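PDB 6GWI: putrescine aminotransferase from Halomonas elongata DSM 2581, which probably transfers amino groups from amines such as putrescine to a keto-acid acceptor, using pyridoxal-5'-phosphate as cofactor. Local coordinates for residues R126-Y131 with D250-A255; A178-P183 with E206-E211. All coordinates share one frame; numbering follows the deposited sequence.

Interaction 1: R126-Y131 with D250-A255; sequences RMVRRY and DILLVA
Leu252 carries the contact, with CD1 set between Val128 and Tyr131 on the sheet-facing side of helix 117-134 and CD2 against the tyrosine. Leu252 CD1 meets both branches of the valine, 4.1 Å from Val128 CG2 and 4.2 Å from Val128 CG1, as the two side chains run past one another in opposite senses. The same methyl lies 3.9 Å from Tyr131 CD2, approaching the ring at a slant. Leu252 CD2 follows, 4.2 Å from Tyr131 CE2, so both methyls of the leucine lie near the CD2-CE2 bond of the ring. The ring is carried there by a first torsion of 171°, which sets CG anti to the backbone N and sends the aromatic group across to the strand. Two residues further along strand 252-255, Val254 CG2 faces Val128 CG2 at 4.3 Å. Van der Waals packing alone joins these segments, and the alternation of the strand brings Leu252 and Val254 to one face. Val128 reaches on to Ala218 and Ala219 of the adjoining strand, while Tyr131 also touches Arg302 and Thr306 of helix 301-311. From the far side of helix 117-134, Arg126 hydrogen-bonds Gln169 O of the second subunit. The axes of helix 126-131 and strand 252-255 run nearly antiparallel, at 173°, and approach to 10.9 Å. This is the helix-on-sheet packing of the large α/β domain of fold-type I PLP enzymes: the helix starts at the cofactor pocket with Gly117, Ser118 and Asn121, and the strand leads into Asp256, another pocket residue.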
ATOM      1  N   ARG B 126       0.805 -11.552   8.435  1.00 17.85           N
ATOM      2  CA  ARG B 126       1.460 -12.720   7.855  1.00 20.68           C
ATOM      3  C   ARG B 126       2.688 -13.114   8.662  1.00 23.45           C
ATOM      4  O   ARG B 126       2.966 -14.306   8.836  1.00 21.63           O
ATOM      5  CB  ARG B 126       1.837 -12.455   6.400  1.00 23.71           C
ATOM      6  CG  ARG B 126       0.648 -12.311   5.467  1.00 21.31           C
ATOM      7  CD  ARG B 126       1.089 -12.268   4.007  1.00 20.63           C
ATOM      8  NE  ARG B 126       1.508 -13.578   3.509  1.00 20.15           N
ATOM      9  CZ  ARG B 126       2.195 -13.768   2.384  1.00 28.85           C
ATOM     10  NH1 ARG B 126       2.554 -12.733   1.638  1.00 19.42           N
ATOM     11  NH2 ARG B 126       2.529 -14.995   2.004  1.00 17.34           N
ATOM     12  N   MET B 127       3.430 -12.129   9.177  1.00 13.90           N
ATOM     13  CA  MET B 127       4.595 -12.437   9.995  1.00 15.12           C
ATOM     14  C   MET B 127       4.188 -13.151  11.277  1.00 15.29           C
ATOM     15  O   MET B 127       4.830 -14.124  11.688  1.00 19.57           O
ATOM     16  CB  MET B 127       5.358 -11.159  10.332  1.00 15.91           C
ATOM     17  CG  MET B 127       6.320 -10.695   9.262  1.00 22.01           C
ATOM     18  SD  MET B 127       7.229  -9.247   9.828  1.00 24.53           S
ATOM     19  CE  MET B 127       8.353  -9.011   8.455  1.00 22.09           C
ATOM     20  N   VAL B 128       3.121 -12.678  11.924  1.00 17.34           N
ATOM     21  CA  VAL B 128       2.687 -13.267  13.187  1.00 14.98           C
ATOM     22  C   VAL B 128       2.308 -14.728  12.990  1.00 27.48           C
ATOM     23  O   VAL B 128       2.729 -15.608  13.750  1.00 21.31           O
ATOM     24  CB  VAL B 128       1.522 -12.453  13.778  1.00 17.38           C
ATOM     25  CG1 VAL B 128       0.797 -13.232  14.869  1.00 25.56           C
ATOM     26  CG2 VAL B 128       2.036 -11.136  14.333  1.00 22.21           C
ATOM     27  N   ARG B 129       1.520 -15.009  11.955  1.00 19.76           N
ATOM     28  CA  ARG B 129       1.007 -16.359  11.751  1.00 20.08           C
ATOM     29  C   ARG B 129       2.070 -17.275  11.169  1.00 20.25           C
ATOM     30  O   ARG B 129       2.118 -18.460  11.516  1.00 23.91           O
ATOM     31  CB  ARG B 129      -0.246 -16.291  10.870  1.00 21.53           C
ATOM     32  CG  ARG B 129      -1.473 -15.814  11.675  1.00 25.44           C
ATOM     33  CD  ARG B 129      -2.703 -15.404  10.846  1.00 28.01           C
ATOM     34  NE  ARG B 129      -3.860 -15.184  11.724  1.00 22.27           N
ATOM     35  CZ  ARG B 129      -5.095 -14.892  11.316  1.00 24.41           C
ATOM     36  NH1 ARG B 129      -5.377 -14.772  10.026  1.00 22.10           N
ATOM     37  NH2 ARG B 129      -6.060 -14.723  12.212  1.00 23.42           N
ATOM     38  N   ARG B 130       2.955 -16.739  10.330  1.00 18.84           N
ATOM     39  CA  ARG B 130       4.107 -17.506   9.879  1.00 20.07           C
ATOM     40  C   ARG B 130       5.015 -17.854  11.051  1.00 21.62           C
ATOM     41  O   ARG B 130       5.519 -18.979  11.142  1.00 16.01           O
ATOM     42  CB  ARG B 130       4.862 -16.707   8.818  1.00 20.89           C
ATOM     43  CG  ARG B 130       6.143 -17.346   8.307  1.00 24.68           C
ATOM     44  CD  ARG B 130       5.917 -18.671   7.575  1.00 27.20           C
ATOM     45  NE  ARG B 130       7.156 -19.133   6.946  1.00 30.70           N
ATOM     46  CZ  ARG B 130       7.394 -20.381   6.552  1.00 33.86           C
ATOM     47  NH1 ARG B 130       6.478 -21.328   6.710  1.00 27.47           N
ATOM     48  NH2 ARG B 130       8.561 -20.685   5.996  1.00 29.30           N
ATOM     49  N   TYR B 131       5.216 -16.904  11.967  1.00 23.62           N
ATOM     50  CA  TYR B 131       6.063 -17.131  13.131  1.00 20.70           C
ATOM     51  C   TYR B 131       5.618 -18.365  13.905  1.00 26.91           C
ATOM     52  O   TYR B 131       6.403 -19.291  14.134  1.00 22.45           O
ATOM     53  CB  TYR B 131       6.041 -15.896  14.034  1.00 19.73           C
ATOM     54  CG  TYR B 131       6.710 -16.109  15.368  1.00 24.32           C
ATOM     55  CD1 TYR B 131       8.092 -16.039  15.495  1.00 18.83           C
ATOM     56  CD2 TYR B 131       5.959 -16.382  16.501  1.00 24.18           C
ATOM     57  CE1 TYR B 131       8.702 -16.234  16.714  1.00 20.54           C
ATOM     58  CE2 TYR B 131       6.557 -16.577  17.716  1.00 17.29           C
ATOM     59  CZ  TYR B 131       7.927 -16.504  17.821  1.00 24.70           C
ATOM     60  OH  TYR B 131       8.520 -16.701  19.041  1.00 23.43           O
ATOM     61  N   ASP B 250       1.962 -16.634  26.454  1.00 26.77           N
ATOM     62  CA  ASP B 250       2.967 -16.610  25.387  1.00 28.08           C
ATOM     63  C   ASP B 250       2.293 -16.072  24.126  1.00 29.96           C
ATOM     64  O   ASP B 250       1.837 -16.811  23.250  1.00 28.09           O
ATOM     65  CB  ASP B 250       3.562 -17.996  25.181  1.00 34.39           C
ATOM     66  CG  ASP B 250       4.780 -17.977  24.281  1.00 43.94           C
ATOM     67  OD1 ASP B 250       5.310 -16.878  24.016  1.00 41.88           O
ATOM     68  OD2 ASP B 250       5.213 -19.065  23.845  1.00 44.29           O
ATOM     69  N   ILE B 251       2.239 -14.747  24.041  1.00 24.98           N
ATOM     70  CA  ILE B 251       1.531 -14.045  22.977  1.00 28.16           C
ATOM     71  C   ILE B 251       2.391 -12.884  22.506  1.00 25.22           C
ATOM     72  O   ILE B 251       3.082 -12.248  23.306  1.00 24.32           O
ATOM     73  CB  ILE B 251       0.163 -13.553  23.500  1.00 37.50           C
ATOM     74  CG1 ILE B 251      -0.598 -12.766  22.438  1.00 44.03           C
ATOM     75  CG2 ILE B 251       0.370 -12.710  24.765  1.00 56.84           C
ATOM     76  CD1 ILE B 251      -1.921 -12.196  22.933  1.00 56.49           C
ATOM     77  N   LEU B 252       2.358 -12.610  21.204  1.00 26.96           N
ATOM     78  CA  LEU B 252       3.115 -11.492  20.663  1.00 27.87           C
ATOM     79  C   LEU B 252       2.371 -10.183  20.901  1.00 26.83           C
ATOM     80  O   LEU B 252       1.137 -10.130  20.877  1.00 30.61           O
ATOM     81  CB  LEU B 252       3.361 -11.679  19.166  1.00 29.90           C
ATOM     82  CG  LEU B 252       4.182 -12.897  18.749  1.00 31.96           C
ATOM     83  CD1 LEU B 252       4.202 -13.013  17.238  1.00 35.06           C
ATOM     84  CD2 LEU B 252       5.603 -12.805  19.284  1.00 27.79           C
ATOM     85  N   LEU B 253       3.137  -9.113  21.090  1.00 17.84           N
ATOM     86  CA  LEU B 253       2.595  -7.768  21.228  1.00 24.23           C
ATOM     87  C   LEU B 253       2.903  -6.988  19.959  1.00 27.79           C
ATOM     88  O   LEU B 253       4.072  -6.846  19.584  1.00 23.65           O
ATOM     89  CB  LEU B 253       3.183  -7.052  22.444  1.00 33.54           C
ATOM     90  CG  LEU B 253       2.796  -5.581  22.607  1.00 28.62           C
ATOM     91  CD1 LEU B 253       1.304  -5.412  22.762  1.00 20.83           C
ATOM     92  CD2 LEU B 253       3.518  -4.972  23.801  1.00 27.31           C
ATOM     93  N   VAL B 254       1.857  -6.488  19.309  1.00 23.11           N
ATOM     94  CA  VAL B 254       1.990  -5.601  18.160  1.00 20.89           C
ATOM     95  C   VAL B 254       1.512  -4.222  18.596  1.00 23.99           C
ATOM     96  O   VAL B 254       0.325  -4.028  18.889  1.00 22.13           O
ATOM     97  CB  VAL B 254       1.192  -6.096  16.947  1.00 23.53           C
ATOM     98  CG1 VAL B 254       1.404  -5.159  15.758  1.00 27.57           C
ATOM     99  CG2 VAL B 254       1.585  -7.520  16.592  1.00 16.52           C
ATOM    100  N   ALA B 255       2.431  -3.265  18.643  1.00 23.05           N
ATOM    101  CA  ALA B 255       2.106  -1.871  18.921  1.00 23.69           C
ATOM    102  C   ALA B 255       2.031  -1.140  17.584  1.00 25.18           C
ATOM    103  O   ALA B 255       3.053  -0.966  16.910  1.00 20.52           O
ATOM    104  CB  ALA B 255       3.143  -1.244  19.848  1.00 25.91           C
TER

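Interaction 2: A178-P183 with E206-E211; sequences AHIRQP and EEKILE
The carboxylate of Glu211 receives Lys208 NZ from above its plane, 44° out of it, in a salt bridge of 2.9 Å to OE1, while the rest of the lysine lies over Ala178 and Ile180. The other flat group, the His179 ring, turns from the helix to the opposite side of the strand, where it meets the ring of His167 at about 50° and its NE2 bonds Leu160 O. The setting is a β-α-β crossover of the parallel sheet: helix 194-212 links strand 177-180 to strand 217-222, passing over strand 142-146. Lys208 leaves the helix with CG anti to the backbone N (chi1 -163°), then bends at its second and third torsions, so that its methylenes pass across Ile180 CG2 and then Ala178 CB and NZ ends beside Glu211 OE1. Ile180 CG2 presses against its root, a tight 3.4 Å from Lys208 CB and 3.7 Å from Lys208 CG. Further out, Ala178 CB supports Lys208 CE at 3.7 Å. With Lys208 cut back to an alanine, Glu211 would probably be left without this cation and a gap would open over the methyls of Ala178 and Ile180. Beside the lysine, Ile180 also packs on Leu205 of the same helix and on Ile144 of the neighbouring strand. The methylenes of Lys208 thus rest on apolar strand side chains, while its charge is paired within one helical turn, with Glu211. A water joins the two segments beside NZ, accepting a bond of 2.9 Å from His179 N and a weak one of 3.4 Å from Lys208 NZ.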
ATOM      1  N   ALA B 178     -10.298 -11.371  16.928  1.00 20.37           N
ATOM      2  CA  ALA B 178     -11.243 -11.023  17.980  1.00 27.71           C
ATOM      3  C   ALA B 178     -11.024  -9.577  18.413  1.00 26.27           C
ATOM      4  O   ALA B 178     -10.002  -8.961  18.101  1.00 25.03           O
ATOM      5  CB  ALA B 178     -11.107 -11.964  19.179  1.00 27.10           C
ATOM      6  N   HIS B 179     -12.015  -9.030  19.116  1.00 18.18           N
ATOM      7  CA  HIS B 179     -11.977  -7.638  19.549  1.00 18.22           C
ATOM      8  C   HIS B 179     -12.479  -7.494  20.976  1.00 31.57           C
ATOM      9  O   HIS B 179     -13.555  -7.994  21.316  1.00 33.24           O
ATOM     10  CB  HIS B 179     -12.796  -6.759  18.598  1.00 23.91           C
ATOM     11  CG  HIS B 179     -12.229  -6.700  17.217  1.00 32.37           C
ATOM     12  ND1 HIS B 179     -12.615  -7.562  16.214  1.00 35.35           N
ATOM     13  CD2 HIS B 179     -11.276  -5.902  16.682  1.00 28.58           C
ATOM     14  CE1 HIS B 179     -11.935  -7.287  15.115  1.00 27.69           C
ATOM     15  NE2 HIS B 179     -11.116  -6.283  15.373  1.00 39.21           N
ATOM     16  N   ILE B 180     -11.687  -6.820  21.806  1.00 27.22           N
ATOM     17  CA  ILE B 180     -12.053  -6.536  23.184  1.00 28.47           C
ATOM     18  C   ILE B 180     -12.396  -5.052  23.302  1.00 28.88           C
ATOM     19  O   ILE B 180     -12.194  -4.266  22.375  1.00 22.71           O
ATOM     20  CB  ILE B 180     -10.935  -6.924  24.174  1.00 28.09           C
ATOM     21  CG1 ILE B 180      -9.671  -6.109  23.890  1.00 20.63           C
ATOM     22  CG2 ILE B 180     -10.649  -8.415  24.083  1.00 23.72           C
ATOM     23  CD1 ILE B 180      -8.534  -6.358  24.857  1.00 22.90           C
ATOM     24  N   ARG B 181     -12.912  -4.673  24.466  1.00 22.36           N
ATOM     25  CA  ARG B 181     -13.356  -3.308  24.702  1.00 30.17           C
ATOM     26  C   ARG B 181     -12.172  -2.342  24.704  1.00 23.21           C
ATOM     27  O   ARG B 181     -11.023  -2.720  24.950  1.00 28.29           O
ATOM     28  CB  ARG B 181     -14.101  -3.225  26.033  1.00 32.49           C
ATOM     29  CG  ARG B 181     -13.225  -3.548  27.235  1.00 40.42           C
ATOM     30  CD  ARG B 181     -14.044  -3.673  28.509  1.00 54.46           C
ATOM     31  NE  ARG B 181     -14.822  -2.474  28.798  1.00 49.31           N
ATOM     32  CZ  ARG B 181     -15.674  -2.366  29.812  1.00 53.54           C
ATOM     33  NH1 ARG B 181     -15.860  -3.389  30.635  1.00 38.89           N
ATOM     34  NH2 ARG B 181     -16.342  -1.237  30.003  1.00 62.42           N
ATOM     35  N   GLN B 182     -12.477  -1.049  24.423  1.00 31.55           N
ATOM     36  CA  GLN B 182     -11.460  -0.013  24.313  1.00 37.31           C
ATOM     37  C   GLN B 182     -11.328   0.759  25.621  1.00 28.62           C
ATOM     38  O   GLN B 182     -12.320   0.979  26.322  1.00 28.90           O
ATOM     39  CB  GLN B 182     -11.807   0.964  23.185  1.00 34.46           C
ATOM     40  CG  GLN B 182     -13.177   1.609  23.335  1.00 37.88           C
ATOM     41  CD  GLN B 182     -13.399   2.770  22.382  1.00 37.12           C
ATOM     42  OE1 GLN B 182     -12.454   3.304  21.797  1.00 28.58           O
ATOM     43  NE2 GLN B 182     -14.652   3.180  22.239  1.00 23.35           N
ATOM     44  N   PRO B 183     -10.119   1.213  25.979  1.00 26.47           N
ATOM     45  CA  PRO B 183      -9.949   1.966  27.240  1.00 26.21           C
ATOM     46  C   PRO B 183     -10.365   3.432  27.120  1.00 28.15           C
ATOM     47  O   PRO B 183      -9.587   4.356  27.375  1.00 31.19           O
ATOM     48  CB  PRO B 183      -8.449   1.792  27.520  1.00 30.21           C
ATOM     49  CG  PRO B 183      -7.827   1.697  26.162  1.00 31.46           C
ATOM     50  CD  PRO B 183      -8.830   0.959  25.303  1.00 28.13           C
ATOM     51  N   GLU B 206      -7.276 -10.565  29.131  1.00 29.60           N
ATOM     52  CA  GLU B 206      -7.155 -11.893  29.720  1.00 32.31           C
ATOM     53  C   GLU B 206      -8.418 -12.709  29.478  1.00 22.53           C
ATOM     54  O   GLU B 206      -8.347 -13.898  29.145  1.00 25.73           O
ATOM     55  CB  GLU B 206      -6.871 -11.789  31.218  1.00 41.17           C
ATOM     56  CG  GLU B 206      -6.861 -13.137  31.923  1.00 41.51           C
ATOM     57  CD  GLU B 206      -6.013 -13.141  33.181  1.00 39.36           C
ATOM     58  OE1 GLU B 206      -6.118 -12.184  33.975  1.00 36.91           O
ATOM     59  OE2 GLU B 206      -5.232 -14.099  33.369  1.00 41.40           O
ATOM     60  N   GLU B 207      -9.588 -12.086  29.646  1.00 24.93           N
ATOM     61  CA  GLU B 207     -10.841 -12.795  29.417  1.00 35.92           C
ATOM     62  C   GLU B 207     -10.909 -13.325  27.992  1.00 27.20           C
ATOM     63  O   GLU B 207     -11.281 -14.483  27.767  1.00 26.98           O
ATOM     64  CB  GLU B 207     -12.026 -11.868  29.695  1.00 48.33           C
ATOM     65  CG  GLU B 207     -12.129 -11.386  31.134  1.00 85.09           C
ATOM     66  CD  GLU B 207     -13.126 -10.254  31.304  1.00112.46           C
ATOM     67  OE1 GLU B 207     -14.103 -10.196  30.527  1.00119.04           O
ATOM     68  OE2 GLU B 207     -12.936  -9.421  32.216  1.00136.50           O
ATOM     69  N   LYS B 208     -10.530 -12.501  27.014  1.00 25.82           N
ATOM     70  CA  LYS B 208     -10.602 -12.943  25.628  1.00 21.39           C
ATOM     71  C   LYS B 208      -9.636 -14.097  25.384  1.00 27.66           C
ATOM     72  O   LYS B 208      -9.978 -15.073  24.706  1.00 24.50           O
ATOM     73  CB  LYS B 208     -10.280 -11.785  24.689  1.00 21.68           C
ATOM     74  CG  LYS B 208     -10.726 -12.023  23.260  1.00 31.22           C
ATOM     75  CD  LYS B 208     -12.244 -11.912  23.215  1.00 31.85           C
ATOM     76  CE  LYS B 208     -12.922 -12.901  22.311  1.00 45.82           C
ATOM     77  NZ  LYS B 208     -14.373 -12.555  22.261  1.00 43.76           N
ATOM     78  N   ILE B 209      -8.421 -13.994  25.932  1.00 22.63           N
ATOM     79  CA  ILE B 209      -7.432 -15.063  25.811  1.00 21.50           C
ATOM     80  C   ILE B 209      -7.998 -16.374  26.341  1.00 24.20           C
ATOM     81  O   ILE B 209      -7.923 -17.418  25.682  1.00 22.58           O
ATOM     82  CB  ILE B 209      -6.136 -14.665  26.546  1.00 28.60           C
ATOM     83  CG1 ILE B 209      -5.445 -13.515  25.804  1.00 26.66           C
ATOM     84  CG2 ILE B 209      -5.197 -15.854  26.702  1.00 22.42           C
ATOM     85  CD1 ILE B 209      -4.374 -12.812  26.616  1.00 30.56           C
ATOM     86  N   LEU B 210      -8.565 -16.341  27.548  1.00 22.17           N
ATOM     87  CA  LEU B 210      -9.133 -17.548  28.138  1.00 25.06           C
ATOM     88  C   LEU B 210     -10.373 -18.022  27.387  1.00 33.79           C
ATOM     89  O   LEU B 210     -10.669 -19.222  27.387  1.00 28.02           O
ATOM     90  CB  LEU B 210      -9.449 -17.300  29.613  1.00 30.51           C
ATOM     91  CG  LEU B 210      -8.217 -16.972  30.462  1.00 32.55           C
ATOM     92  CD1 LEU B 210      -8.608 -16.573  31.878  1.00 31.89           C
ATOM     93  CD2 LEU B 210      -7.261 -18.157  30.488  1.00 26.83           C
ATOM     94  N   GLU B 211     -11.123 -17.108  26.762  1.00 25.06           N
ATOM     95  CA  GLU B 211     -12.275 -17.526  25.970  1.00 29.99           C
ATOM     96  C   GLU B 211     -11.838 -18.291  24.725  1.00 27.81           C
ATOM     97  O   GLU B 211     -12.451 -19.299  24.358  1.00 23.97           O
ATOM     98  CB  GLU B 211     -13.119 -16.313  25.576  1.00 46.68           C
ATOM     99  CG  GLU B 211     -14.252 -16.631  24.603  1.00 68.72           C
ATOM    100  CD  GLU B 211     -14.962 -15.390  24.097  1.00 85.40           C
ATOM    101  OE1 GLU B 211     -14.616 -14.278  24.550  1.00 94.65           O
ATOM    102  OE2 GLU B 211     -15.864 -15.527  23.245  1.00 92.42           O
TER
HETATM  103  O   HOH W   1     -14.373 -10.686  19.467  1.00 36.33           O

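Both interactions fasten a helix to the same parallel sheet, but on opposite faces and at its two outermost strands within the chain, 252-255 for interaction 1 and 177-180 for interaction 2; their centres lie 16 Å apart. Interaction 1 is wholly buried and apolar, built from branched side chains and one ring, on the helix that also meets the second subunit, and Val254 has its side chain about 9 Å from bound PLP. Interaction 2 lies nearer the surface, where no other chain of the assembly touches its segments: a partly exposed lysine supplies the apolar contact with its methylenes, while its charge pairs with a carboxylate and weakly with a water.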